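Local structure of bumblebee peptidoglycan recognition protein SA (Bombus, 5XZ4) at residues Q9-S14 and N81-R86; K22-L27 and G66-G71; I31-I36 and R142-K147; I35-V40 and I70-L75; A42-R47 and G106-F111. The protein probably serves insect innate immunity as a receptor that binds bacterial peptidoglycan, with a preference for the Dap type over the Lys type. One frame throughout, in Å; residues are numbered along the deposited sequence.

Contact 1. Residues Q9-S14 and N81-R86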
# COMPACT_ATOMS: atom_id res chain seq x y z
N GLN A 9 12.99 6.51 3.45
CA GLN A 9 12.63 7.94 3.43
C GLN A 9 11.34 8.12 2.62
O GLN A 9 11.36 8.19 1.37
CB GLN A 9 13.76 8.80 2.86
CG GLN A 9 14.98 8.86 3.76
CD GLN A 9 16.11 9.65 3.15
OE1 GLN A 9 16.52 9.40 2.01
NE2 GLN A 9 16.64 10.60 3.90
N ILE A 10 10.24 8.25 3.34
CA ILE A 10 8.91 8.26 2.71
C ILE A 10 8.65 9.59 1.98
O ILE A 10 8.96 10.66 2.51
CB ILE A 10 7.79 7.96 3.75
CG1 ILE A 10 8.01 6.55 4.38
CG2 ILE A 10 6.40 8.13 3.14
CD1 ILE A 10 7.25 6.29 5.67
N ILE A 11 8.08 9.49 0.77
CA ILE A 11 7.68 10.67 0.01
C ILE A 11 6.30 11.07 0.50
O ILE A 11 5.30 10.36 0.26
CB ILE A 11 7.71 10.39 -1.51
CG1 ILE A 11 9.14 10.01 -1.93
CG2 ILE A 11 7.19 11.60 -2.27
CD1 ILE A 11 9.30 9.49 -3.33
N GLY A 12 6.23 12.20 1.21
CA GLY A 12 5.02 12.68 1.82
C GLY A 12 3.95 12.97 0.78
O GLY A 12 4.28 13.31 -0.37
N ARG A 13 2.69 12.89 1.19
CA ARG A 13 1.56 13.12 0.25
C ARG A 13 1.69 14.45 -0.52
O ARG A 13 1.49 14.49 -1.76
CB ARG A 13 0.24 13.02 0.99
CG ARG A 13 -0.98 12.98 0.07
CD ARG A 13 -2.28 12.96 0.90
NE ARG A 13 -3.47 12.95 0.01
CZ ARG A 13 -3.92 14.02 -0.65
NH1 ARG A 13 -4.97 13.89 -1.47
NH2 ARG A 13 -3.32 15.20 -0.49
N SER A 14 2.05 15.53 0.17
CA SER A 14 2.12 16.86 -0.46
C SER A 14 3.30 16.98 -1.43
O SER A 14 3.39 17.94 -2.20
CB SER A 14 2.16 17.97 0.59
OG SER A 14 3.37 17.90 1.35
N ASN A 81 10.85 3.66 -4.19
CA ASN A 81 10.38 4.62 -3.18
C ASN A 81 9.01 4.29 -2.64
O ASN A 81 8.19 3.64 -3.32
CB ASN A 81 10.41 6.04 -3.75
CG ASN A 81 11.82 6.57 -3.91
OD1 ASN A 81 12.64 6.46 -2.99
ND2 ASN A 81 12.11 7.11 -5.08
N VAL A 82 8.78 4.74 -1.41
CA VAL A 82 7.48 4.65 -0.75
C VAL A 82 6.79 6.01 -0.85
O VAL A 82 7.38 7.03 -0.48
CB VAL A 82 7.65 4.24 0.74
CG1 VAL A 82 6.29 4.17 1.44
CG2 VAL A 82 8.38 2.91 0.88
N TYR A 83 5.54 5.99 -1.31
CA TYR A 83 4.71 7.19 -1.45
C TYR A 83 3.59 7.16 -0.41
O TYR A 83 2.81 6.19 -0.36
CB TYR A 83 4.12 7.26 -2.89
CG TYR A 83 5.19 7.50 -3.93
CD1 TYR A 83 6.03 6.46 -4.35
CD2 TYR A 83 5.42 8.78 -4.44
CE1 TYR A 83 7.08 6.68 -5.25
CE2 TYR A 83 6.45 9.03 -5.34
CZ TYR A 83 7.28 8.00 -5.74
OH TYR A 83 8.32 8.29 -6.61
N GLU A 84 3.47 8.20 0.40
CA GLU A 84 2.40 8.29 1.40
C GLU A 84 1.07 8.63 0.75
O GLU A 84 0.99 9.63 0.06
CB GLU A 84 2.76 9.34 2.46
CG GLU A 84 1.73 9.43 3.57
CD GLU A 84 1.87 10.67 4.41
OE1 GLU A 84 2.23 11.76 3.89
OE2 GLU A 84 1.63 10.58 5.63
N GLY A 85 0.06 7.79 0.99
CA GLY A 85 -1.31 8.07 0.58
C GLY A 85 -2.07 8.55 1.80
O GLY A 85 -1.74 9.60 2.37
N ARG A 86 -2.98 7.71 2.29
CA ARG A 86 -3.66 8.00 3.55
C ARG A 86 -2.72 7.89 4.78
O ARG A 86 -3.05 8.44 5.84
CB ARG A 86 -4.87 7.10 3.74
CG ARG A 86 -5.97 7.40 2.74
CD ARG A 86 -7.14 6.42 2.84
NE ARG A 86 -8.14 6.73 1.80
CZ ARG A 86 -9.46 6.83 2.00
NH1 ARG A 86 -10.04 6.57 3.17
NH2 ARG A 86 -10.22 7.18 0.96
O HOH W 1 11.06 5.71 0.04
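The Tyr83 ring carries Ile11 on one face: CD1 of Ile11 stands 3.8 Å from the ring centroid and 28° off its normal, a CH-pi contact. Both side chains run side by side in one direction, CG2 of Ile11 lying near CD2 while CD1 covers CZ. A branched aliphatic chain suits this buried place because it can spread along the ring and still touch Asn81, whose CB is 3.6 Å from Ile11 CD1. The other flat group, the Arg13 guanidinium, has Gly85 O at its edge, near its plane; its stronger partner is Asp69, salt-bridged to NH1. Ile11 and Tyr83 form a single beta bridge in the parallel pattern, with Ile11 N donating to Val82 O (2.8 Å) and Glu84 N to Ile11 O (2.8 Å). Glu84 is extended, CG anti to the backbone N (chi1 -177°), which lets OE1 accept Arg13 N through its anti lone pair at 3.0 Å. Strand 82-84 is an outermost strand of the sheet, and residues 10-13 follow its edge on the side away from strand 74-76. Arg47 of helix 47-64 packs on Ile11 and Tyr83, and Leu127 of helix 118-134 on Ile10 and Val82.

Contact 2. Residues K22-L27 and G66-G71. With SO4 (sulfate ion), chain D.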
# COMPACT_ATOMS: atom_id res chain seq x y z
N LYS A 22 -9.82 15.03 1.85
CA LYS A 22 -10.91 15.32 2.80
C LYS A 22 -10.58 14.61 4.11
O LYS A 22 -9.74 13.70 4.13
CB LYS A 22 -12.28 14.90 2.25
CG LYS A 22 -12.62 15.35 0.82
CD LYS A 22 -13.02 16.80 0.76
CE LYS A 22 -13.32 17.22 -0.66
NZ LYS A 22 -13.88 18.60 -0.66
N SER A 23 -11.21 15.05 5.19
CA SER A 23 -11.00 14.46 6.52
C SER A 23 -11.42 12.98 6.55
O SER A 23 -12.46 12.59 5.99
CB SER A 23 -11.78 15.25 7.58
OG SER A 23 -11.39 14.89 8.90
N ILE A 24 -10.59 12.17 7.19
CA ILE A 24 -10.79 10.71 7.30
C ILE A 24 -10.62 10.31 8.76
O ILE A 24 -9.71 10.80 9.45
CB ILE A 24 -9.79 9.94 6.39
CG1 ILE A 24 -10.02 10.31 4.92
CG2 ILE A 24 -9.90 8.41 6.57
CD1 ILE A 24 -8.90 9.90 4.01
N ASN A 25 -11.47 9.39 9.21
CA ASN A 25 -11.39 8.88 10.57
C ASN A 25 -10.07 8.14 10.88
O ASN A 25 -9.41 7.62 9.98
CB ASN A 25 -12.60 7.99 10.85
CG ASN A 25 -13.90 8.78 10.96
OD1 ASN A 25 -14.98 8.20 10.90
ND2 ASN A 25 -13.81 10.10 11.15
N TYR A 26 -9.68 8.16 12.15
CA TYR A 26 -8.37 7.68 12.57
C TYR A 26 -8.36 6.21 13.01
O TYR A 26 -9.30 5.77 13.69
CB TYR A 26 -7.86 8.52 13.75
CG TYR A 26 -7.64 9.99 13.47
CD1 TYR A 26 -7.67 10.51 12.15
CD2 TYR A 26 -7.34 10.88 14.52
CE1 TYR A 26 -7.47 11.87 11.90
CE2 TYR A 26 -7.11 12.23 14.27
CZ TYR A 26 -7.18 12.71 12.96
OH TYR A 26 -6.96 14.06 12.72
N LEU A 27 -7.30 5.48 12.60
CA LEU A 27 -7.02 4.10 13.04
C LEU A 27 -6.63 4.05 14.50
O LEU A 27 -6.04 4.99 15.04
CB LEU A 27 -5.84 3.49 12.26
CG LEU A 27 -6.10 3.28 10.77
CD1 LEU A 27 -4.82 2.86 10.08
CD2 LEU A 27 -7.22 2.27 10.52
N GLY A 66 -15.40 9.03 -5.92
CA GLY A 66 -15.96 9.92 -4.91
C GLY A 66 -15.37 9.75 -3.51
O GLY A 66 -16.00 10.15 -2.52
N TRP A 67 -14.17 9.18 -3.43
CA TRP A 67 -13.53 8.90 -2.13
C TRP A 67 -12.85 10.13 -1.54
O TRP A 67 -12.55 11.11 -2.26
CB TRP A 67 -12.55 7.75 -2.29
CG TRP A 67 -13.18 6.42 -2.66
CD1 TRP A 67 -14.52 6.08 -2.63
CD2 TRP A 67 -12.48 5.24 -3.09
NE1 TRP A 67 -14.69 4.77 -3.04
CE2 TRP A 67 -13.45 4.23 -3.31
CE3 TRP A 67 -11.13 4.94 -3.30
CZ2 TRP A 67 -13.10 2.94 -3.73
CZ3 TRP A 67 -10.79 3.68 -3.77
CH2 TRP A 67 -11.78 2.68 -3.95
N ASP A 68 -12.56 10.08 -0.25
CA ASP A 68 -11.97 11.24 0.44
C ASP A 68 -10.50 11.48 0.11
O ASP A 68 -9.96 12.57 0.38
CB ASP A 68 -12.07 11.04 1.97
CG ASP A 68 -13.47 10.95 2.47
OD1 ASP A 68 -14.30 11.73 2.00
OD2 ASP A 68 -13.72 10.11 3.36
N ASP A 69 -9.85 10.47 -0.45
CA ASP A 69 -8.41 10.47 -0.76
C ASP A 69 -8.13 9.23 -1.59
O ASP A 69 -9.04 8.35 -1.72
CB ASP A 69 -7.53 10.47 0.52
CG ASP A 69 -6.07 10.87 0.26
OD1 ASP A 69 -5.68 11.21 -0.88
OD2 ASP A 69 -5.30 10.85 1.27
N ILE A 70 -6.94 9.14 -2.18
CA ILE A 70 -6.45 7.88 -2.72
C ILE A 70 -6.75 6.77 -1.69
O ILE A 70 -6.60 7.00 -0.47
CB ILE A 70 -4.93 7.99 -3.05
CG1 ILE A 70 -4.47 6.84 -3.95
CG2 ILE A 70 -4.05 8.16 -1.81
CD1 ILE A 70 -3.07 6.98 -4.55
N GLY A 71 -7.18 5.61 -2.16
CA GLY A 71 -7.68 4.59 -1.22
C GLY A 71 -6.57 3.92 -0.42
O GLY A 71 -6.84 3.43 0.70
S SO4 D . -8.06 14.82 9.06
O1 SO4 D . -8.03 15.94 8.09
O2 SO4 D . -6.91 14.94 9.99
O3 SO4 D . -9.27 14.93 9.91
O4 SO4 D . -8.01 13.50 8.36
O HOH W 2 -14.58 10.75 6.41
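Lys22 N donates to Asp68 O (2.9 Å), the one direct hydrogen bond between two irregular loops of the amidase-like PGRP fold. Beside it Ile24 does the apolar work: its side chain slides past that of Asp68 in the opposite direction, with CG1 3.7 Å from Asp68 CB, while CD1 goes on to meet Asp69 CB at 3.8 Å. The two CB atoms that touch Ile24 thus offer it an apolar surface, and Asp68 keeps OD2 for water 2. That water donates to both Ser23 O and Asp68 OD2, adding a second polar link. One shell further out, the carbonyls of Asp69 and Ile70 are gripped by Arg86, which holds the backbone of 66-71 at two successive carbonyls. On the far side of 22-27 sits a sulfate, probably from the crystallisation liquor, also bound by Arg90. Ser23 OG points toward it, although the very short distance makes the details doubtful. Tyr26 OH donates to its O2 (2.9 Å), which lies at the ring edge in the ring plane. Ile24 N donates to sulfate O4 at 3.1 Å, almost straight at 174°.

Contact 3. Residues I31-I36 and R142-K147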
# COMPACT_ATOMS: atom_id res chain seq x y z
N ILE A 31 -1.33 -1.14 14.86
CA ILE A 31 -2.20 -1.76 13.86
C ILE A 31 -1.91 -3.27 13.70
O ILE A 31 -0.74 -3.66 13.65
CB ILE A 31 -1.97 -1.03 12.52
CG1 ILE A 31 -2.32 0.46 12.65
CG2 ILE A 31 -2.73 -1.68 11.36
CD1 ILE A 31 -1.61 1.33 11.63
N PRO A 32 -2.96 -4.11 13.56
CA PRO A 32 -2.75 -5.57 13.53
C PRO A 32 -2.47 -6.22 12.17
O PRO A 32 -1.88 -7.29 12.12
CB PRO A 32 -4.05 -6.13 14.13
CG PRO A 32 -5.08 -5.09 13.76
CD PRO A 32 -4.36 -3.78 13.89
N TYR A 33 -2.86 -5.55 11.07
CA TYR A 33 -2.73 -6.11 9.71
C TYR A 33 -2.05 -5.16 8.74
O TYR A 33 -2.22 -3.94 8.83
CB TYR A 33 -4.09 -6.49 9.11
CG TYR A 33 -4.79 -7.62 9.82
CD1 TYR A 33 -4.53 -8.95 9.47
CD2 TYR A 33 -5.72 -7.36 10.83
CE1 TYR A 33 -5.16 -10.01 10.15
CE2 TYR A 33 -6.38 -8.40 11.50
CZ TYR A 33 -6.09 -9.71 11.16
OH TYR A 33 -6.73 -10.73 11.85
N VAL A 34 -1.32 -5.74 7.79
CA VAL A 34 -0.91 -5.04 6.57
C VAL A 34 -1.53 -5.83 5.41
O VAL A 34 -1.35 -7.06 5.34
CB VAL A 34 0.63 -4.99 6.44
CG1 VAL A 34 1.07 -4.46 5.08
CG2 VAL A 34 1.24 -4.13 7.53
N ILE A 35 -2.20 -5.11 4.48
CA ILE A 35 -2.78 -5.76 3.31
C ILE A 35 -1.95 -5.37 2.09
O ILE A 35 -1.73 -4.17 1.83
CB ILE A 35 -4.25 -5.35 3.03
CG1 ILE A 35 -5.11 -5.27 4.28
CG2 ILE A 35 -4.85 -6.26 1.97
CD1 ILE A 35 -5.31 -6.58 5.02
N ILE A 36 -1.48 -6.36 1.35
CA ILE A 36 -0.71 -6.14 0.12
C ILE A 36 -1.62 -6.16 -1.12
O ILE A 36 -2.44 -7.09 -1.30
CB ILE A 36 0.44 -7.17 -0.04
CG1 ILE A 36 1.35 -7.20 1.22
CG2 ILE A 36 1.25 -6.91 -1.32
CD1 ILE A 36 2.07 -5.88 1.53
N ARG A 142 0.38 -9.11 11.08
CA ARG A 142 -0.01 -10.14 10.12
C ARG A 142 -0.08 -9.51 8.72
O ARG A 142 -0.89 -8.61 8.49
CB ARG A 142 -1.36 -10.75 10.50
CG ARG A 142 -1.27 -11.59 11.78
CD ARG A 142 -2.65 -11.91 12.33
NE ARG A 142 -2.59 -12.53 13.66
CZ ARG A 142 -3.66 -12.87 14.38
NH1 ARG A 142 -3.48 -13.41 15.58
NH2 ARG A 142 -4.89 -12.68 13.92
N VAL A 143 0.78 -9.98 7.82
CA VAL A 143 0.80 -9.47 6.43
C VAL A 143 -0.01 -10.46 5.60
O VAL A 143 0.23 -11.67 5.65
CB VAL A 143 2.24 -9.34 5.89
CG1 VAL A 143 2.22 -8.97 4.41
CG2 VAL A 143 3.02 -8.31 6.69
N ILE A 144 -0.97 -9.94 4.83
CA ILE A 144 -1.81 -10.79 3.95
C ILE A 144 -2.00 -10.13 2.60
O ILE A 144 -1.97 -8.89 2.50
CB ILE A 144 -3.18 -11.14 4.59
CG1 ILE A 144 -3.96 -9.90 4.99
CG2 ILE A 144 -3.01 -12.07 5.79
CD1 ILE A 144 -5.40 -10.17 5.40
N GLY A 145 -2.19 -10.94 1.55
CA GLY A 145 -2.59 -10.39 0.23
C GLY A 145 -4.07 -10.10 0.26
O GLY A 145 -4.83 -10.83 0.91
N ALA A 146 -4.50 -9.07 -0.48
CA ALA A 146 -5.94 -8.73 -0.52
C ALA A 146 -6.87 -9.91 -0.87
O ALA A 146 -7.94 -10.07 -0.25
CB ALA A 146 -6.17 -7.58 -1.50
N LYS A 147 -6.43 -10.74 -1.82
CA LYS A 147 -7.23 -11.87 -2.29
C LYS A 147 -7.56 -12.90 -1.19
O LYS A 147 -8.46 -13.68 -1.37
CB LYS A 147 -6.54 -12.59 -3.47
CG LYS A 147 -5.17 -13.21 -3.18
CD LYS A 147 -4.50 -13.77 -4.44
CE LYS A 147 -5.28 -14.92 -5.04
NZ LYS A 147 -4.80 -15.35 -6.38
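Ile144 turns CG1 between its backbone N and carbonyl carbon (chi1 56°), while Ile35 bends at chi2 (-64°), and these two turns bring Ile35 CD1 to 3.6 Å from Ile144 CG1. The pair sits on neighbouring parallel strands of the PGRP sheet, whose short axes run 24° apart, and the residues of each bridged pair face the same way. Tyr33, Arg142, Ile35 and Ile144 share one face; Val34, Val143 and Ile36 share the other, where Ile36 CG1 meets Val143 CG1 at 3.8 Å. Beta-branched residues suit such a buried place, their bulk close to an extended backbone. At the exposed end, Arg142 lies alongside Tyr33, its CD 3.8 Å from Tyr33 CE1, with guanidinium and ring planes 75° apart. Arg142 NH2 then gives Tyr33 OH only a weak bond, 3.4 Å long; the hydroxyl is held more firmly by Pro173 O at the C-terminus. Parallel backbone bonds continue past the bridge of Ile36 with Gly145. The small Ala146 side chain fits here, Ala146 CB lying 3.9 Å from Ile35 CG2, and Ala146 N donates to Ile36 O at 3.0 Å as the strand gives way to a loop.

Contact 4. Residues I35-V40 and I70-L75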
# COMPACT_ATOMS: atom_id res chain seq x y z
N ILE A 35 -2.20 -5.11 4.48
CA ILE A 35 -2.78 -5.76 3.31
C ILE A 35 -1.95 -5.37 2.09
O ILE A 35 -1.73 -4.17 1.83
CB ILE A 35 -4.25 -5.35 3.03
CG1 ILE A 35 -5.11 -5.27 4.28
CG2 ILE A 35 -4.85 -6.26 1.97
CD1 ILE A 35 -5.31 -6.58 5.02
N ILE A 36 -1.48 -6.36 1.35
CA ILE A 36 -0.71 -6.14 0.12
C ILE A 36 -1.62 -6.16 -1.12
O ILE A 36 -2.44 -7.09 -1.30
CB ILE A 36 0.44 -7.17 -0.04
CG1 ILE A 36 1.35 -7.20 1.22
CG2 ILE A 36 1.25 -6.91 -1.32
CD1 ILE A 36 2.07 -5.88 1.53
N HIS A 37 -1.51 -5.09 -1.90
CA HIS A 37 -2.31 -4.91 -3.13
C HIS A 37 -1.40 -4.67 -4.33
O HIS A 37 -0.25 -4.27 -4.14
CB HIS A 37 -3.21 -3.67 -3.01
CG HIS A 37 -4.47 -3.89 -2.23
ND1 HIS A 37 -5.63 -4.32 -2.83
CD2 HIS A 37 -4.76 -3.71 -0.92
CE1 HIS A 37 -6.59 -4.40 -1.92
NE2 HIS A 37 -6.08 -4.05 -0.75
N HIS A 38 -1.93 -4.86 -5.54
CA HIS A 38 -1.36 -4.20 -6.72
C HIS A 38 -2.33 -3.17 -7.25
O HIS A 38 -3.54 -3.29 -7.01
CB HIS A 38 -0.88 -5.21 -7.78
CG HIS A 38 -1.97 -5.98 -8.50
ND1 HIS A 38 -1.69 -6.79 -9.58
CD2 HIS A 38 -3.31 -6.07 -8.31
CE1 HIS A 38 -2.81 -7.35 -10.02
NE2 HIS A 38 -3.80 -6.94 -9.25
N THR A 39 -1.83 -2.16 -7.95
CA THR A 39 -2.73 -1.09 -8.46
C THR A 39 -3.43 -1.42 -9.76
O THR A 39 -4.43 -0.75 -10.09
CB THR A 39 -1.98 0.22 -8.64
OG1 THR A 39 -0.95 0.02 -9.63
CG2 THR A 39 -1.36 0.72 -7.29
N VAL A 40 -2.87 -2.39 -10.50
CA VAL A 40 -3.29 -2.77 -11.88
C VAL A 40 -2.91 -1.69 -12.91
O VAL A 40 -3.20 -1.83 -14.10
CB VAL A 40 -4.80 -3.15 -11.99
CG1 VAL A 40 -5.16 -3.82 -13.32
CG2 VAL A 40 -5.17 -4.12 -10.90
N ILE A 70 -6.94 9.14 -2.18
CA ILE A 70 -6.45 7.88 -2.72
C ILE A 70 -6.75 6.77 -1.69
O ILE A 70 -6.60 7.00 -0.47
CB ILE A 70 -4.93 7.99 -3.05
CG1 ILE A 70 -4.47 6.84 -3.95
CG2 ILE A 70 -4.05 8.16 -1.81
CD1 ILE A 70 -3.07 6.98 -4.55
N GLY A 71 -7.18 5.61 -2.16
CA GLY A 71 -7.68 4.59 -1.22
C GLY A 71 -6.57 3.92 -0.42
O GLY A 71 -6.84 3.43 0.70
N TYR A 72 -5.36 3.88 -0.98
CA TYR A 72 -4.22 3.15 -0.35
C TYR A 72 -3.57 3.97 0.77
O TYR A 72 -3.55 5.20 0.73
CB TYR A 72 -3.14 2.81 -1.39
CG TYR A 72 -3.68 1.96 -2.53
CD1 TYR A 72 -3.97 0.60 -2.33
CD2 TYR A 72 -3.96 2.50 -3.82
CE1 TYR A 72 -4.51 -0.18 -3.35
CE2 TYR A 72 -4.51 1.70 -4.85
CZ TYR A 72 -4.75 0.36 -4.61
OH TYR A 72 -5.30 -0.47 -5.56
N SER A 73 -3.03 3.27 1.79
CA SER A 73 -2.21 3.90 2.84
C SER A 73 -0.87 4.39 2.29
O SER A 73 -0.42 5.51 2.60
CB SER A 73 -1.97 2.88 3.97
OG SER A 73 -3.20 2.33 4.42
N PHE A 74 -0.22 3.52 1.51
CA PHE A 74 1.06 3.81 0.85
C PHE A 74 1.08 3.13 -0.51
O PHE A 74 0.41 2.12 -0.72
CB PHE A 74 2.24 3.23 1.68
CG PHE A 74 2.39 3.83 3.06
CD1 PHE A 74 3.13 4.98 3.26
CD2 PHE A 74 1.80 3.23 4.17
CE1 PHE A 74 3.25 5.55 4.52
CE2 PHE A 74 1.94 3.79 5.45
CZ PHE A 74 2.65 4.94 5.62
N LEU A 75 1.90 3.70 -1.41
CA LEU A 75 2.23 3.05 -2.70
C LEU A 75 3.70 2.71 -2.73
O LEU A 75 4.53 3.43 -2.10
CB LEU A 75 1.89 3.91 -3.92
CG LEU A 75 0.47 4.45 -4.04
CD1 LEU A 75 0.40 5.43 -5.22
CD2 LEU A 75 -0.52 3.34 -4.23
O HOH W 3 -6.97 -3.27 -5.08
O HOH W 4 -5.60 0.68 -7.96
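His37 meets Tyr72 first: Tyr72 CE1 approaches His37 CB at 3.7 Å, with the tyrosine edge toward the imidazole face in an offset edge-to-face pair, centroids 5.7 Å apart and planes at 66°. The imidazole is fixed in rotation by Ser154 OG at ND1 and Thr95 OG1 at NE2. In the amidase PGRPs and T7 lysozyme the corresponding histidine binds zinc together with a second histidine and a cysteine; here Ser154 probably replaces the cysteine and Ala146 the second histidine, consistent with a receptor that does not cut peptidoglycan. At His38 the backbone alone comes near, while the ring leaves to bond Phe111 N through ND1. Thr39 places OG1 between its backbone N and carbonyl carbon (chi1 62°), where Thr41 and Gly109 N bond to it. Methyl CG2 then touches Tyr72 CE2 and Leu75 CD2, each at 4.1 Å. Tyrosine suits position 72 because its hydroxyl reaches water 4, which lies 2.7 Å from Tyr72 OH in the ring plane and donates to Thr39 O. The backbones stay apart (His37 CA to Tyr72 CA 8.7 Å), since strand 102-107 lies between strands 31-38 and 74-76; Ile57 and Ala54 of helix 47-64 pack on Thr39 and Leu75.

Contact 5. Residues A42-R47 and G106-F111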
# COMPACT_ATOMS: atom_id res chain seq x y z
N ALA A 42 0.00 0.58 -15.10
CA ALA A 42 1.36 0.39 -15.59
C ALA A 42 2.39 0.58 -14.46
O ALA A 42 2.13 1.29 -13.48
CB ALA A 42 1.64 1.37 -16.72
N GLU A 43 3.53 -0.08 -14.61
CA GLU A 43 4.68 0.17 -13.72
C GLU A 43 5.32 1.55 -13.96
O GLU A 43 5.10 2.20 -14.99
CB GLU A 43 5.72 -0.94 -13.90
CG GLU A 43 5.19 -2.31 -13.47
CD GLU A 43 6.19 -3.42 -13.62
OE1 GLU A 43 5.86 -4.44 -14.24
OE2 GLU A 43 7.33 -3.28 -13.10
N CYS A 44 6.10 2.01 -12.99
CA CYS A 44 6.81 3.28 -13.08
C CYS A 44 8.24 3.05 -12.60
O CYS A 44 8.46 2.25 -11.69
CB CYS A 44 6.10 4.34 -12.22
SG CYS A 44 5.97 3.99 -10.42
N ASN A 45 9.21 3.73 -13.21
CA ASN A 45 10.63 3.41 -12.96
C ASN A 45 11.52 4.58 -12.52
O ASN A 45 12.72 4.40 -12.30
CB ASN A 45 11.21 2.63 -14.16
CG ASN A 45 10.64 1.22 -14.25
OD1 ASN A 45 11.03 0.33 -13.49
ND2 ASN A 45 9.68 1.01 -15.15
N THR A 46 10.93 5.76 -12.38
CA THR A 46 11.66 6.96 -11.92
C THR A 46 10.72 7.72 -10.98
O THR A 46 9.49 7.56 -11.04
CB THR A 46 12.05 7.94 -13.08
OG1 THR A 46 10.85 8.48 -13.64
CG2 THR A 46 12.90 7.25 -14.16
N ARG A 47 11.29 8.62 -10.20
CA ARG A 47 10.51 9.42 -9.28
C ARG A 47 9.44 10.24 -10.03
O ARG A 47 8.28 10.27 -9.62
CB ARG A 47 11.45 10.29 -8.46
CG ARG A 47 10.81 10.94 -7.27
CD ARG A 47 11.94 11.45 -6.38
NE ARG A 47 11.36 12.31 -5.37
CZ ARG A 47 11.48 12.13 -4.06
NH1 ARG A 47 12.18 11.11 -3.55
NH2 ARG A 47 10.87 12.99 -3.28
N GLY A 106 -0.11 -0.45 -1.78
CA GLY A 106 -0.33 -0.72 -3.23
C GLY A 106 0.98 -0.71 -4.01
O GLY A 106 1.60 0.36 -4.17
N PHE A 107 1.39 -1.87 -4.53
CA PHE A 107 2.53 -1.97 -5.46
C PHE A 107 2.05 -1.41 -6.81
O PHE A 107 1.03 -1.90 -7.35
CB PHE A 107 3.01 -3.42 -5.62
CG PHE A 107 3.88 -3.94 -4.48
CD1 PHE A 107 3.38 -4.03 -3.17
CD2 PHE A 107 5.17 -4.38 -4.77
CE1 PHE A 107 4.20 -4.55 -2.16
CE2 PHE A 107 5.98 -4.90 -3.76
CZ PHE A 107 5.48 -4.98 -2.47
N ILE A 108 2.78 -0.43 -7.34
CA ILE A 108 2.36 0.19 -8.62
C ILE A 108 2.71 -0.75 -9.76
O ILE A 108 3.89 -1.01 -10.03
CB ILE A 108 2.98 1.59 -8.80
CG1 ILE A 108 2.51 2.53 -7.68
CG2 ILE A 108 2.59 2.18 -10.17
CD1 ILE A 108 3.27 3.85 -7.61
N GLY A 109 1.67 -1.30 -10.41
CA GLY A 109 1.85 -2.25 -11.49
C GLY A 109 0.76 -3.33 -11.47
O GLY A 109 -0.13 -3.31 -10.60
N ASN A 110 0.86 -4.25 -12.43
CA ASN A 110 -0.00 -5.42 -12.53
C ASN A 110 0.91 -6.64 -12.36
O ASN A 110 1.72 -6.96 -13.22
CB ASN A 110 -0.73 -5.45 -13.89
CG ASN A 110 -1.80 -6.53 -13.96
OD1 ASN A 110 -1.70 -7.55 -13.31
ND2 ASN A 110 -2.82 -6.30 -14.78
N PHE A 111 0.77 -7.31 -11.21
CA PHE A 111 1.63 -8.44 -10.86
C PHE A 111 0.94 -9.80 -10.91
O PHE A 111 1.33 -10.73 -10.20
CB PHE A 111 2.39 -8.13 -9.54
CG PHE A 111 3.18 -6.85 -9.64
CD1 PHE A 111 4.30 -6.78 -10.47
CD2 PHE A 111 2.74 -5.68 -9.00
CE1 PHE A 111 5.00 -5.59 -10.64
CE2 PHE A 111 3.45 -4.48 -9.18
CZ PHE A 111 4.57 -4.44 -10.00
O HOH W 5 3.13 -4.91 -14.29
O HOH W 6 6.21 0.25 -10.64
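Glu43 and Phe111 set their side chains across each other at a slant, the carboxylate plane turned 56° from the ring plane, with Glu43 CD 3.9 Å from Phe111 CE1. The glutamate reaches there by running extended over Gly109, its CG 3.9 Å from Gly109 CA. Glycine suits that position twice over: its phi of 144° belongs to a region that glycine occupies easily, and having no side chain it lets both the glutamate stem and the phenyl ring come close to the backbone. The charged end of Glu43 is not left to the ring alone, since water 5 donates to OE1 (2.8 Å) and accepts Asn110 N. One residue before the glycine, Ile108 points toward the other loop. Its CG2, anti to its own backbone N, touches both Ala42 O (3.5 Å) and Cys44 SG (3.8 Å), and CD1 touches the same sulfur. SG is turned between the backbone N and carbonyl carbon of Cys44 (chi1 60°), over the isoleucine, and is joined to Cys50 in a disulfide that staples this loop to the helix 47-64, an element familiar from the PGRP family. Thr46 is the N-cap of that helix, its OG1 accepting Glu49 N, a role suited to a short side chain with a hydroxyl. Phe111 also touches Met120 of helix 118-134. The backbones themselves are tied through water 6, which accepts Cys44 N (2.9 Å) and donates to Ile108 O (2.7 Å).

Contact 4 lies nearest the middle, its centre about 4 Å from that of the chain, where His37 probably corresponds to a zinc ligand of amidase relatives. Contact 3 shares Ile35 and Ile36 with it and brings Ala146 CB to 3.2 Å from His37 CE1. Contact 5 adjoins it through neighbouring strands: Phe74 O and Gly106 N are 2.8 Å apart, a probable hydrogen bond. Contacts 1 and 3 lie on opposite sides of the chain's centre, their own centres about 19 Å apart, yet both reach the same sheet. Contact 2 is nested inside the loop closed by contact 1 and packs against it where Gly85 CA lies 3.6 Å from Ile70 CG2.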